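Local coordinates for reticulocyte binding protein (Streptococcus agalactiae COH1, PDB 3FAW) that probably hydrolyses the alpha-1,6 branch linkages of pullulan and related alpha-glucans as a cell-wall-anchored pullulanase, at residues 149-154 against 182-187; 156-161 against 175-180; 749-754 against 808-813; 770-775 against 794-799. One frame throughout, in Å; residues are numbered along the deposited sequence. Where two conformers were deposited one is given.

In the fold
Going from the N terminus, strand 146-151 is followed by hairpin 157-164/170-179 and then by strand 184-189. Interaction 1 closes the outer loop, from 149-154 to 182-187. Interaction 2 closes the hairpin and is nested inside the loop closed by interaction 1. The two touch through W185 and a probable Q186-V178 backbone bond, and both lie in the carbohydrate-binding module 48 region. Across the chain's centre, with about 63 Å between the centres of interactions 1 and 3, comes the C-terminal domain. There interaction 3 joins strands 748-754 and 807-813. Interaction 4 is nested inside that loop and ties the 3-10 turn at 770-773 to strand 794-796 and the turn after it.

Interaction 1: residues 149-154 against 182-187; sequences SLWSPS and KGVWQT
W185 reaches over to the chain of 149-154 with its indole edge. Its NE1 donates to S152 O at 2.9 Å. S152 O lies almost in the indole plane, but NE1 stands 42° out of the carbonyl plane of S152, off its lone pairs. With chi1 at -63°, W185 CG sits beside the backbone N, and the ring turns back toward the start of its own strand, where S152 lies opposite. S152 CB touches W185 CD1 at 3.9 Å.

The strand pairing is antiparallel. L150 and W185 form a hydrogen-bonded pair: L150 N gives to W185 O, and W185 N to L150 O at 2.7 Å. Past the end of strand 149-151, S152 N gives to G183 O at 2.9 Å.

On the other face are S149, W151, V184 and Q186. V184 CG2 meets W151 CD1 at 3.8 Å, at the edge of the indole, with the two side chains roughly perpendicular. P153 CD lies over the centre of one face of the W151 ring. Q186 extends beyond CG alongside S149, and its NE2 donates to S149 OG at 3.1 Å, the hydroxyl in the amide plane.

The contact pairs strands 146-151 and 184-189 in the antiparallel sheet of the carbohydrate-binding module 48 region. W151 NE1 bonds to Y129 O, and S152 OG to I404 O. Strand 170-179 continues the sheet beyond 184-189, and L177 and K179 touch W185. V158 and Y205, from strands 157-164 and 202-209, pack on L150, and V158 also on W185.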
loop_
_atom_site.group_PDB
_atom_site.type_symbol
_atom_site.label_atom_id
_atom_site.label_comp_id
_atom_site.label_asym_id
_atom_site.label_seq_id
_atom_site.Cartn_x
_atom_site.Cartn_y
_atom_site.Cartn_z
ATOM N N SER A 149 10.403 14.327 -23.089
ATOM C CA SER A 149 9.265 13.725 -23.788
ATOM C C SER A 149 8.025 13.757 -22.899
ATOM O O SER A 149 8.102 13.415 -21.718
ATOM C CB SER A 149 9.576 12.280 -24.183
ATOM O OG SER A 149 10.348 12.226 -25.371
ATOM N N LEU A 150 6.897 14.173 -23.474
ATOM C CA LEU A 150 5.598 14.195 -22.786
ATOM C C LEU A 150 4.502 13.676 -23.723
ATOM O O LEU A 150 4.344 14.184 -24.836
ATOM C CB LEU A 150 5.241 15.617 -22.340
ATOM C CG LEU A 150 3.914 15.754 -21.576
ATOM C CD1 LEU A 150 4.075 15.270 -20.134
ATOM C CD2 LEU A 150 3.393 17.182 -21.613
ATOM N N TRP A 151 3.746 12.680 -23.267
ATOM C CA TRP A 151 2.642 12.115 -24.050
ATOM C C TRP A 151 1.367 12.936 -23.829
ATOM O O TRP A 151 0.920 13.097 -22.694
ATOM C CB TRP A 151 2.419 10.647 -23.663
ATOM C CG TRP A 151 1.358 9.945 -24.455
ATOM C CD1 TRP A 151 1.508 9.322 -25.661
ATOM C CD2 TRP A 151 -0.017 9.778 -24.087
ATOM N NE1 TRP A 151 0.310 8.785 -26.068
ATOM C CE2 TRP A 151 -0.643 9.053 -25.121
ATOM C CE3 TRP A 151 -0.782 10.182 -22.985
ATOM C CZ2 TRP A 151 -2.002 8.716 -25.087
ATOM C CZ3 TRP A 151 -2.130 9.846 -22.948
ATOM C CH2 TRP A 151 -2.728 9.120 -23.994
ATOM N N SER A 152 0.793 13.459 -24.912
ATOM C CA SER A 152 -0.421 14.290 -24.826
ATOM C C SER A 152 -1.050 14.503 -26.213
ATOM O O SER A 152 -0.945 15.582 -26.790
ATOM C CB SER A 152 -0.099 15.643 -24.172
ATOM O OG SER A 152 -1.275 16.396 -23.933
ATOM N N PRO A 153 -1.732 13.471 -26.740
ATOM C CA PRO A 153 -2.104 13.464 -28.154
ATOM C C PRO A 153 -3.152 14.504 -28.583
ATOM O O PRO A 153 -3.201 14.828 -29.767
ATOM C CB PRO A 153 -2.625 12.036 -28.371
ATOM C CG PRO A 153 -3.087 11.594 -27.040
ATOM C CD PRO A 153 -2.206 12.265 -26.038
ATOM N N SER A 154 -3.958 15.024 -27.652
ATOM C CA SER A 154 -5.022 15.978 -27.991
ATOM C C SER A 154 -4.594 17.445 -27.870
ATOM O O SER A 154 -5.389 18.348 -28.141
ATOM C CB SER A 154 -6.262 15.734 -27.123
ATOM O OG SER A 154 -6.017 16.064 -25.765
ATOM N N LYS A 182 2.622 9.574 -32.644
ATOM C CA LYS A 182 1.959 8.910 -31.511
ATOM C C LYS A 182 1.507 9.892 -30.423
ATOM O O LYS A 182 1.147 9.477 -29.320
ATOM C CB LYS A 182 2.884 7.850 -30.897
ATOM C CG LYS A 182 3.321 6.750 -31.863
ATOM C CD LYS A 182 2.177 5.807 -32.220
ATOM C CE LYS A 182 2.547 4.903 -33.387
ATOM N NZ LYS A 182 2.698 5.670 -34.664
ATOM N N GLY A 183 1.523 11.188 -30.737
ATOM C CA GLY A 183 1.110 12.230 -29.795
ATOM C C GLY A 183 2.110 12.522 -28.689
ATOM O O GLY A 183 1.725 12.996 -27.614
ATOM N N VAL A 184 3.391 12.253 -28.953
ATOM C CA VAL A 184 4.457 12.478 -27.972
ATOM C C VAL A 184 5.207 13.777 -28.284
ATOM O O VAL A 184 5.858 13.897 -29.322
ATOM C CB VAL A 184 5.462 11.299 -27.930
ATOM C CG1 VAL A 184 6.589 11.582 -26.937
ATOM C CG2 VAL A 184 4.751 10.003 -27.575
ATOM N N TRP A 185 5.107 14.742 -27.375
ATOM C CA TRP A 185 5.755 16.039 -27.538
ATOM C C TRP A 185 7.193 15.972 -27.043
ATOM O O TRP A 185 7.448 15.470 -25.954
ATOM C CB TRP A 185 4.983 17.108 -26.774
ATOM C CG TRP A 185 3.607 17.293 -27.301
ATOM C CD1 TRP A 185 2.502 16.548 -26.993
ATOM C CD2 TRP A 185 3.180 18.276 -28.247
ATOM N NE1 TRP A 185 1.413 17.015 -27.686
ATOM C CE2 TRP A 185 1.800 18.074 -28.463
ATOM C CE3 TRP A 185 3.828 19.308 -28.935
ATOM C CZ2 TRP A 185 1.056 18.871 -29.330
ATOM C CZ3 TRP A 185 3.087 20.098 -29.801
ATOM C CH2 TRP A 185 1.716 19.876 -29.991
ATOM N N GLN A 186 8.124 16.474 -27.850
ATOM C CA GLN A 186 9.553 16.327 -27.570
ATOM C C GLN A 186 10.373 17.591 -27.841
ATOM O O GLN A 186 10.032 18.401 -28.706
ATOM C CB GLN A 186 10.128 15.183 -28.408
ATOM C CG GLN A 186 9.402 13.863 -28.238
ATOM C CD GLN A 186 10.016 12.756 -29.057
ATOM O OE1 GLN A 186 10.081 12.840 -30.282
ATOM N NE2 GLN A 186 10.466 11.705 -28.386
ATOM N N THR A 187 11.457 17.741 -27.085
ATOM C CA THR A 187 12.487 18.737 -27.376
ATOM C C THR A 187 13.833 18.331 -26.777
ATOM O O THR A 187 13.928 17.349 -26.039
ATOM C CB THR A 187 12.105 20.143 -26.864
ATOM O OG1 THR A 187 13.028 21.105 -27.388
ATOM C CG2 THR A 187 12.116 20.204 -25.334
#

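Interaction 2: residues 156-161 against 175-180; sequences DSVTMI and TPLVKN
L177 packs its isobutyl group against V158 and M160. L177 CD1 lies 4.0 Å from M160 CB, and L177 CD2 lies 4.4 Å from V158 CG1. A chi1 of -78° points L177 CG away from the carbonyl carbon, and the branch methyls lean over the opposite strand. M160 and T175 form the antiparallel hydrogen-bonded pair. M160 N gives to T175 O at 3.0 Å, and T175 N gives back to M160 O. L177 N then donates to V158 O at 2.9 Å with an N-H...O angle of 176°, almost straight. Beside the M160 and T175 backbones, T175 CG2 touches M160 CB at 4.2 Å. These close contacts make the tight end of the hairpin of strands 157-164 and 170-179. Y205 of the adjacent strand 202-209 touches V158, M160 and L177, and W185 also packs on V158.

The T159 and P176 face is more exposed. These two form a non-hydrogen-bonded pair, with T159 CG2 resting 3.5 Å from T175 O. At the D156 and K179 end, water takes over. Water 2 accepts from V158 N and donates to L177 O at 2.7 Å, filling the place of a direct backbone bond. Water 1 accepts from K179 NZ and makes a weak bond to D156 O. On its other edge the first strand has a classic beta bulge, D156 and S157 together opposite K208 of strand 202-209.

The chemistry implies a hairpin held by direct bonds and apolar side chains at one end and by water at the other, where backbone groups and the K179 ammonium are bridged.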
loop_
_atom_site.group_PDB
_atom_site.type_symbol
_atom_site.label_atom_id
_atom_site.label_comp_id
_atom_site.label_asym_id
_atom_site.label_seq_id
_atom_site.Cartn_x
_atom_site.Cartn_y
_atom_site.Cartn_z
ATOM N N ASP A 156 -2.960 21.083 -28.665
ATOM C CA ASP A 156 -2.620 21.963 -29.793
ATOM C C ASP A 156 -1.148 22.373 -29.730
ATOM O O ASP A 156 -0.475 22.483 -30.760
ATOM C CB ASP A 156 -3.469 23.240 -29.777
ATOM C CG ASP A 156 -4.939 22.978 -30.030
ATOM O OD1 ASP A 156 -5.278 21.920 -30.593
ATOM O OD2 ASP A 156 -5.757 23.853 -29.677
ATOM N N SER A 157 -0.663 22.614 -28.515
ATOM C CA SER A 157 0.730 22.984 -28.298
ATOM C C SER A 157 1.154 22.641 -26.876
ATOM O O SER A 157 0.328 22.619 -25.961
ATOM C CB SER A 157 0.922 24.479 -28.548
ATOM O OG SER A 157 0.193 25.246 -27.601
ATOM N N VAL A 158 2.442 22.366 -26.707
ATOM C CA VAL A 158 3.020 22.094 -25.397
ATOM C C VAL A 158 4.295 22.924 -25.264
ATOM O O VAL A 158 5.147 22.914 -26.156
ATOM C CB VAL A 158 3.312 20.589 -25.199
ATOM C CG1 VAL A 158 3.999 20.338 -23.862
ATOM C CG2 VAL A 158 2.015 19.780 -25.281
ATOM N N THR A 159 4.395 23.662 -24.159
ATOM C CA THR A 159 5.540 24.523 -23.878
ATOM C C THR A 159 6.115 24.180 -22.510
ATOM O O THR A 159 5.367 24.035 -21.547
ATOM C CB THR A 159 5.115 26.005 -23.878
ATOM O OG1 THR A 159 4.521 26.334 -25.142
ATOM C CG2 THR A 159 6.305 26.917 -23.617
ATOM N N MET A 160 7.438 24.047 -22.429
ATOM C CA MET A 160 8.113 23.851 -21.151
ATOM C C MET A 160 8.476 25.206 -20.543
ATOM O O MET A 160 9.007 26.080 -21.227
ATOM C CB MET A 160 9.378 23.007 -21.316
ATOM C CG MET A 160 9.996 22.567 -19.991
ATOM S SD MET A 160 11.657 21.879 -20.142
ATOM C CE MET A 160 11.313 20.213 -20.719
ATOM N N ILE A 161 8.175 25.368 -19.259
ATOM C CA ILE A 161 8.575 26.545 -18.501
ATOM C C ILE A 161 9.636 26.107 -17.505
ATOM O O ILE A 161 9.414 25.169 -16.740
ATOM C CB ILE A 161 7.394 27.161 -17.721
ATOM C CG1 ILE A 161 6.204 27.423 -18.647
ATOM C CG2 ILE A 161 7.832 28.455 -17.038
ATOM C CD1 ILE A 161 4.990 27.957 -17.922
ATOM N N THR A 175 10.327 27.103 -23.860
ATOM C CA THR A 175 10.621 26.541 -25.178
ATOM C C THR A 175 9.479 25.630 -25.658
ATOM O O THR A 175 8.917 24.882 -24.861
ATOM C CB THR A 175 11.963 25.764 -25.156
ATOM O OG1 THR A 175 12.362 25.431 -26.490
ATOM C CG2 THR A 175 11.856 24.492 -24.311
ATOM N N PRO A 176 9.128 25.697 -26.959
ATOM C CA PRO A 176 8.046 24.862 -27.479
ATOM C C PRO A 176 8.519 23.454 -27.828
ATOM O O PRO A 176 9.626 23.285 -28.340
ATOM C CB PRO A 176 7.624 25.603 -28.747
ATOM C CG PRO A 176 8.877 26.234 -29.232
ATOM C CD PRO A 176 9.714 26.542 -28.018
ATOM N N LEU A 177 7.685 22.456 -27.548
ATOM C CA LEU A 177 7.972 21.077 -27.941
ATOM C C LEU A 177 7.314 20.762 -29.284
ATOM O O LEU A 177 6.388 21.464 -29.711
ATOM C CB LEU A 177 7.507 20.093 -26.858
ATOM C CG LEU A 177 8.436 19.979 -25.637
ATOM C CD1 LEU A 177 8.440 21.271 -24.837
ATOM C CD2 LEU A 177 8.053 18.795 -24.752
ATOM N N VAL A 178 7.807 19.708 -29.938
ATOM C CA VAL A 178 7.284 19.237 -31.226
ATOM C C VAL A 178 6.651 17.851 -31.072
ATOM O O VAL A 178 7.236 16.970 -30.448
ATOM C CB VAL A 178 8.404 19.146 -32.294
ATOM C CG1 VAL A 178 7.862 18.566 -33.600
ATOM C CG2 VAL A 178 9.029 20.511 -32.535
ATOM N N LYS A 179 5.475 17.668 -31.670
ATOM C CA LYS A 179 4.690 16.437 -31.529
ATOM C C LYS A 179 5.005 15.431 -32.632
ATOM O O LYS A 179 5.151 15.811 -33.792
ATOM C CB LYS A 179 3.196 16.768 -31.576
ATOM C CG LYS A 179 2.280 15.610 -31.179
ATOM C CD LYS A 179 0.803 15.942 -31.394
ATOM C CE LYS A 179 0.431 15.997 -32.864
ATOM N NZ LYS A 179 -1.008 16.333 -33.051
ATOM N N ASN A 180 5.097 14.151 -32.271
ATOM C CA ASN A 180 5.268 13.074 -33.260
ATOM C C ASN A 180 3.935 12.369 -33.561
ATOM O O ASN A 180 2.890 12.778 -33.055
ATOM C CB ASN A 180 6.349 12.079 -32.807
ATOM C CG ASN A 180 5.914 11.210 -31.633
ATOM O OD1 ASN A 180 4.771 11.275 -31.168
ATOM N ND2 ASN A 180 6.841 10.390 -31.143
HETATM O O HOH W 1 -1.056 19.316 -31.933
HETATM O O HOH W 2 4.241 22.995 -29.106
#

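Interaction 3: residues 749-754 against 808-813; sequences YAVFVN and AIVIKV
Y749 lies over the aliphatic chain of K812. Both side chains leave the sheet together and extend in the same sense. K812 CG sits over one face of the phenol ring of Y749, 4.1 Å from its centroid, a CH-pi contact. The lysine chain is extended, with CG anti to its backbone N (chi1 178°), and it follows the ring outward until K812 CE meets Y749 OH at 3.6 Å. Further along the same face, V751 CG1 meets V810 CG2 at 4.0 Å, and these side chains are also parallel.

The opposite face holds F752, I809 and I811. F752 CE2 touches I811 CD1 at 4.0 Å, with the side chains crossing at a slant. The ring edge of F752 also approaches I809 O, which lies in the ring plane, 3.4 Å from CD2. F752 CB lies against I809 CB.

The backbones that hold these side chains are antiparallel neighbours in the sheet of the C-terminal domain, a beta domain of the kind that follows the catalytic barrel in alpha-amylase-family enzymes. A750 and I811 exchange two N-H...O bonds, and so do F752 and I809. F752 N to I809 O is 2.7 Å. CA-H...O contacts fall between them, as at V810 CA with A750 O, 3.2 Å.

Beyond the pair, strand 736-742 continues the sheet past 748-754, and strand 775-778 continues it past 807-813. L801 and I803 of strand 800-803 cover F752, I809 and I811. Beyond the Y749 face, T704 touches Y749 and F536 touches V753. N754 OD1 takes D756 N, and its ND2 binds I803 O and K758 O.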
loop_
_atom_site.group_PDB
_atom_site.type_symbol
_atom_site.label_atom_id
_atom_site.label_comp_id
_atom_site.label_asym_id
_atom_site.label_seq_id
_atom_site.Cartn_x
_atom_site.Cartn_y
_atom_site.Cartn_z
ATOM N N TYR A 749 7.124 -29.766 16.224
ATOM C CA TYR A 749 6.811 -28.585 17.040
ATOM C C TYR A 749 5.314 -28.518 17.349
ATOM O O TYR A 749 4.491 -28.592 16.437
ATOM C CB TYR A 749 7.232 -27.300 16.315
ATOM C CG TYR A 749 8.727 -27.145 16.142
ATOM C CD1 TYR A 749 9.472 -26.363 17.019
ATOM C CD2 TYR A 749 9.395 -27.776 15.098
ATOM C CE1 TYR A 749 10.852 -26.221 16.864
ATOM C CE2 TYR A 749 10.772 -27.641 14.935
ATOM C CZ TYR A 749 11.494 -26.862 15.819
ATOM O OH TYR A 749 12.857 -26.727 15.659
ATOM N N ALA A 750 4.967 -28.373 18.629
ATOM C CA ALA A 750 3.564 -28.252 19.050
ATOM C C ALA A 750 3.319 -26.916 19.744
ATOM O O ALA A 750 4.031 -26.570 20.687
ATOM C CB ALA A 750 3.185 -29.397 19.978
ATOM N N VAL A 751 2.307 -26.185 19.277
ATOM C CA VAL A 751 1.950 -24.868 19.817
ATOM C C VAL A 751 0.625 -24.941 20.580
ATOM O O VAL A 751 -0.376 -25.417 20.044
ATOM C CB VAL A 751 1.791 -23.817 18.688
ATOM C CG1 VAL A 751 1.574 -22.419 19.281
ATOM C CG2 VAL A 751 3.002 -23.830 17.758
ATOM N N PHE A 752 0.633 -24.463 21.823
ATOM C CA PHE A 752 -0.556 -24.426 22.677
ATOM C C PHE A 752 -0.873 -22.982 23.051
ATOM O O PHE A 752 0.000 -22.273 23.547
ATOM C CB PHE A 752 -0.319 -25.223 23.961
ATOM C CG PHE A 752 0.054 -26.665 23.733
ATOM C CD1 PHE A 752 -0.913 -27.660 23.770
ATOM C CD2 PHE A 752 1.374 -27.029 23.506
ATOM C CE1 PHE A 752 -0.574 -28.987 23.569
ATOM C CE2 PHE A 752 1.721 -28.350 23.303
ATOM C CZ PHE A 752 0.745 -29.332 23.336
ATOM N N VAL A 753 -2.112 -22.552 22.815
ATOM C CA VAL A 753 -2.561 -21.203 23.196
ATOM C C VAL A 753 -3.831 -21.276 24.041
ATOM O O VAL A 753 -4.919 -21.524 23.512
ATOM C CB VAL A 753 -2.843 -20.320 21.954
ATOM C CG1 VAL A 753 -3.443 -18.980 22.368
ATOM C CG2 VAL A 753 -1.565 -20.106 21.143
ATOM N N ASN A 754 -3.685 -21.084 25.351
ATOM C CA ASN A 754 -4.835 -20.922 26.234
ATOM C C ASN A 754 -5.180 -19.438 26.362
ATOM O O ASN A 754 -4.566 -18.715 27.148
ATOM C CB ASN A 754 -4.577 -21.527 27.621
ATOM C CG ASN A 754 -5.811 -21.473 28.525
ATOM O OD1 ASN A 754 -6.914 -21.162 28.072
ATOM N ND2 ASN A 754 -5.626 -21.779 29.807
ATOM N N ALA A 808 0.871 -19.032 26.402
ATOM C CA ALA A 808 1.248 -19.782 25.203
ATOM C C ALA A 808 2.416 -20.708 25.526
ATOM O O ALA A 808 3.394 -20.278 26.133
ATOM C CB ALA A 808 1.622 -18.826 24.069
ATOM N N ILE A 809 2.303 -21.974 25.129
ATOM C CA ILE A 809 3.381 -22.948 25.310
ATOM C C ILE A 809 3.766 -23.589 23.974
ATOM O O ILE A 809 2.900 -24.045 23.231
ATOM C CB ILE A 809 2.990 -24.077 26.299
ATOM C CG1 ILE A 809 2.439 -23.507 27.613
ATOM C CG2 ILE A 809 4.196 -24.957 26.596
ATOM C CD1 ILE A 809 3.455 -22.752 28.434
ATOM N N VAL A 810 5.061 -23.622 23.672
ATOM C CA VAL A 810 5.551 -24.355 22.502
ATOM C C VAL A 810 6.538 -25.431 22.946
ATOM O O VAL A 810 7.497 -25.144 23.670
ATOM C CB VAL A 810 6.220 -23.442 21.448
ATOM C CG1 VAL A 810 6.736 -24.276 20.276
ATOM C CG2 VAL A 810 5.243 -22.386 20.950
ATOM N N ILE A 811 6.281 -26.665 22.514
ATOM C CA ILE A 811 7.155 -27.803 22.800
ATOM C C ILE A 811 7.815 -28.295 21.511
ATOM O O ILE A 811 7.184 -28.320 20.455
ATOM C CB ILE A 811 6.378 -28.976 23.446
ATOM C CG1 ILE A 811 5.621 -28.504 24.692
ATOM C CG2 ILE A 811 7.329 -30.099 23.825
ATOM C CD1 ILE A 811 4.848 -29.607 25.407
ATOM N N LYS A 812 9.088 -28.676 21.612
ATOM C CA LYS A 812 9.833 -29.275 20.505
ATOM C C LYS A 812 10.271 -30.693 20.871
ATOM O O LYS A 812 10.816 -30.922 21.957
ATOM C CB LYS A 812 11.075 -28.437 20.183
ATOM C CG LYS A 812 11.955 -28.993 19.063
ATOM C CD LYS A 812 13.358 -28.417 19.122
ATOM C CE LYS A 812 14.254 -29.015 18.050
ATOM N NZ LYS A 812 15.652 -28.508 18.148
ATOM N N VAL A 813 10.040 -31.633 19.956
ATOM C CA VAL A 813 10.573 -32.993 20.073
ATOM C C VAL A 813 11.586 -33.228 18.955
ATOM O O VAL A 813 11.213 -33.334 17.783
ATOM C CB VAL A 813 9.457 -34.051 20.003
ATOM C CG1 VAL A 813 10.045 -35.462 20.091
ATOM C CG2 VAL A 813 8.439 -33.822 21.116
#

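Interaction 4: residues 770-775 against 794-799; sequences HLLKGQ and VHFEKD
This is a small surface contact of one leucine and one phenylalanine, partly against backbone carbonyls. It lies between the 3-10 turn at 770-773 and the end of strand 794-796 with the turn that follows. No hydrogen bond crosses it. L772 carries most of it. L772 CD2 meets F796 CD1 at 3.6 Å, the two side chains passing alongside with opposed directions. The other methyl, L772 CD1, is only 3.1 Å from K798 O, a tight approach, and 3.9 Å from D799 CA. Chi1 of L772 is -66° and chi2 162°; together they turn the end of the side chain toward 794-799.

F796 meets the 3-10 turn by its ring. L771 O lies at the ring edge, 4.1 Å from F796 CE1, and L772 O is 3.5 Å from the same atom.

Strand 794-796 is an outermost strand of a three-stranded antiparallel sheet in the C-terminal domain, next to 800-803. The 3-10 turn lies between helix 765-768 and strand 775-778 of the neighbouring five-stranded sheet. At the end of the turn, G774 N donates to L771 O at 3.1 Å.

L771 packs on I748, A750 and F752. F796 rests on I811, and L764 touches L772. D799 makes backbone hydrogen bonds with L764 and G765.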
loop_
_atom_site.group_PDB
_atom_site.type_symbol
_atom_site.label_atom_id
_atom_site.label_comp_id
_atom_site.label_asym_id
_atom_site.label_seq_id
_atom_site.Cartn_x
_atom_site.Cartn_y
_atom_site.Cartn_z
ATOM N N HIS A 770 3.672 -38.488 22.748
ATOM C CA HIS A 770 5.097 -38.279 22.466
ATOM C C HIS A 770 5.583 -36.854 22.780
ATOM O O HIS A 770 6.779 -36.635 22.976
ATOM C CB HIS A 770 5.389 -38.613 20.999
ATOM C CG HIS A 770 4.695 -37.715 20.024
ATOM N ND1 HIS A 770 5.315 -36.628 19.448
ATOM C CD2 HIS A 770 3.433 -37.733 19.532
ATOM C CE1 HIS A 770 4.468 -36.018 18.640
ATOM N NE2 HIS A 770 3.318 -36.667 18.673
ATOM N N LEU A 771 4.658 -35.895 22.824
ATOM C CA LEU A 771 4.985 -34.502 23.133
ATOM C C LEU A 771 5.422 -34.290 24.585
ATOM O O LEU A 771 6.121 -33.322 24.886
ATOM C CB LEU A 771 3.792 -33.591 22.823
ATOM C CG LEU A 771 3.342 -33.506 21.363
ATOM C CD1 LEU A 771 2.112 -32.605 21.243
ATOM C CD2 LEU A 771 4.474 -33.004 20.472
ATOM N N LEU A 772 5.016 -35.190 25.480
ATOM C CA LEU A 772 5.395 -35.102 26.896
ATOM C C LEU A 772 6.897 -35.328 27.128
ATOM O O LEU A 772 7.418 -34.974 28.183
ATOM C CB LEU A 772 4.579 -36.095 27.736
ATOM C CG LEU A 772 3.074 -35.818 27.815
ATOM C CD1 LEU A 772 2.320 -37.054 28.276
ATOM C CD2 LEU A 772 2.785 -34.633 28.730
ATOM N N LYS A 773 7.579 -35.913 26.141
ATOM C CA LYS A 773 9.028 -36.147 26.205
ATOM C C LYS A 773 9.847 -35.000 25.606
ATOM O O LYS A 773 11.076 -35.045 25.614
ATOM C CB LYS A 773 9.383 -37.443 25.469
ATOM C CG LYS A 773 8.696 -38.700 26.007
ATOM C CD LYS A 773 9.206 -39.111 27.388
ATOM C CE LYS A 773 10.666 -39.543 27.368
ATOM N NZ LYS A 773 11.067 -40.210 28.636
ATOM N N GLY A 774 9.164 -33.980 25.087
ATOM C CA GLY A 774 9.822 -32.861 24.417
ATOM C C GLY A 774 10.314 -31.768 25.350
ATOM O O GLY A 774 10.137 -31.841 26.565
ATOM N N GLN A 775 10.935 -30.750 24.758
ATOM C CA GLN A 775 11.471 -29.606 25.494
ATOM C C GLN A 775 10.568 -28.396 25.289
ATOM O O GLN A 775 10.096 -28.156 24.178
ATOM C CB GLN A 775 12.876 -29.265 24.992
ATOM C CG GLN A 775 13.883 -30.414 25.074
ATOM C CD GLN A 775 15.113 -30.197 24.194
ATOM O OE1 GLN A 775 15.021 -29.644 23.095
ATOM N NE2 GLN A 775 16.268 -30.650 24.671
ATOM N N VAL A 794 2.880 -24.008 32.629
ATOM C CA VAL A 794 2.533 -25.336 32.120
ATOM C C VAL A 794 2.927 -26.427 33.116
ATOM O O VAL A 794 3.969 -26.332 33.764
ATOM C CB VAL A 794 3.236 -25.621 30.775
ATOM C CG1 VAL A 794 4.765 -25.575 30.932
ATOM C CG2 VAL A 794 2.783 -26.965 30.209
ATOM N N HIS A 795 2.089 -27.458 33.229
ATOM C CA HIS A 795 2.412 -28.644 34.025
ATOM C C HIS A 795 2.162 -29.910 33.213
ATOM O O HIS A 795 1.123 -30.046 32.560
ATOM C CB HIS A 795 1.596 -28.672 35.318
ATOM C CG HIS A 795 1.854 -27.503 36.218
ATOM N ND1 HIS A 795 2.761 -27.547 37.255
ATOM C CD2 HIS A 795 1.329 -26.255 36.229
ATOM C CE1 HIS A 795 2.784 -26.377 37.867
ATOM N NE2 HIS A 795 1.923 -25.575 37.264
ATOM N N PHE A 796 3.122 -30.829 33.260
ATOM C CA PHE A 796 3.052 -32.080 32.509
ATOM C C PHE A 796 2.331 -33.148 33.331
ATOM O O PHE A 796 2.705 -33.413 34.477
ATOM C CB PHE A 796 4.464 -32.561 32.135
ATOM C CG PHE A 796 5.070 -31.819 30.971
ATOM C CD1 PHE A 796 5.443 -32.495 29.814
ATOM C CD2 PHE A 796 5.259 -30.441 31.024
ATOM C CE1 PHE A 796 5.998 -31.808 28.731
ATOM C CE2 PHE A 796 5.814 -29.752 29.947
ATOM C CZ PHE A 796 6.183 -30.438 28.802
ATOM N N GLU A 797 1.298 -33.751 32.741
ATOM C CA GLU A 797 0.531 -34.827 33.383
ATOM C C GLU A 797 0.790 -36.163 32.665
ATOM O O GLU A 797 1.724 -36.268 31.870
ATOM C CB GLU A 797 -0.970 -34.494 33.372
ATOM C CG GLU A 797 -1.323 -33.063 33.787
ATOM C CD GLU A 797 -0.845 -32.695 35.183
ATOM O OE1 GLU A 797 -0.591 -33.600 36.011
ATOM O OE2 GLU A 797 -0.735 -31.480 35.456
ATOM N N LYS A 798 -0.034 -37.174 32.947
ATOM C CA LYS A 798 0.134 -38.517 32.362
ATOM C C LYS A 798 -0.061 -38.539 30.834
ATOM O O LYS A 798 0.772 -39.082 30.111
ATOM C CB LYS A 798 -0.819 -39.508 33.043
ATOM C CG LYS A 798 -0.795 -40.935 32.497
ATOM C CD LYS A 798 0.587 -41.569 32.585
ATOM C CE LYS A 798 0.524 -43.073 32.337
ATOM N NZ LYS A 798 1.875 -43.702 32.360
ATOM N N ASP A 799 -1.161 -37.965 30.352
ATOM C CA ASP A 799 -1.402 -37.846 28.904
ATOM C C ASP A 799 -2.062 -36.503 28.553
ATOM O O ASP A 799 -2.890 -36.415 27.644
ATOM C CB ASP A 799 -2.233 -39.034 28.387
ATOM C CG ASP A 799 -3.673 -39.026 28.893
ATOM O OD1 ASP A 799 -4.013 -38.176 29.742
ATOM O OD2 ASP A 799 -4.472 -39.871 28.433
#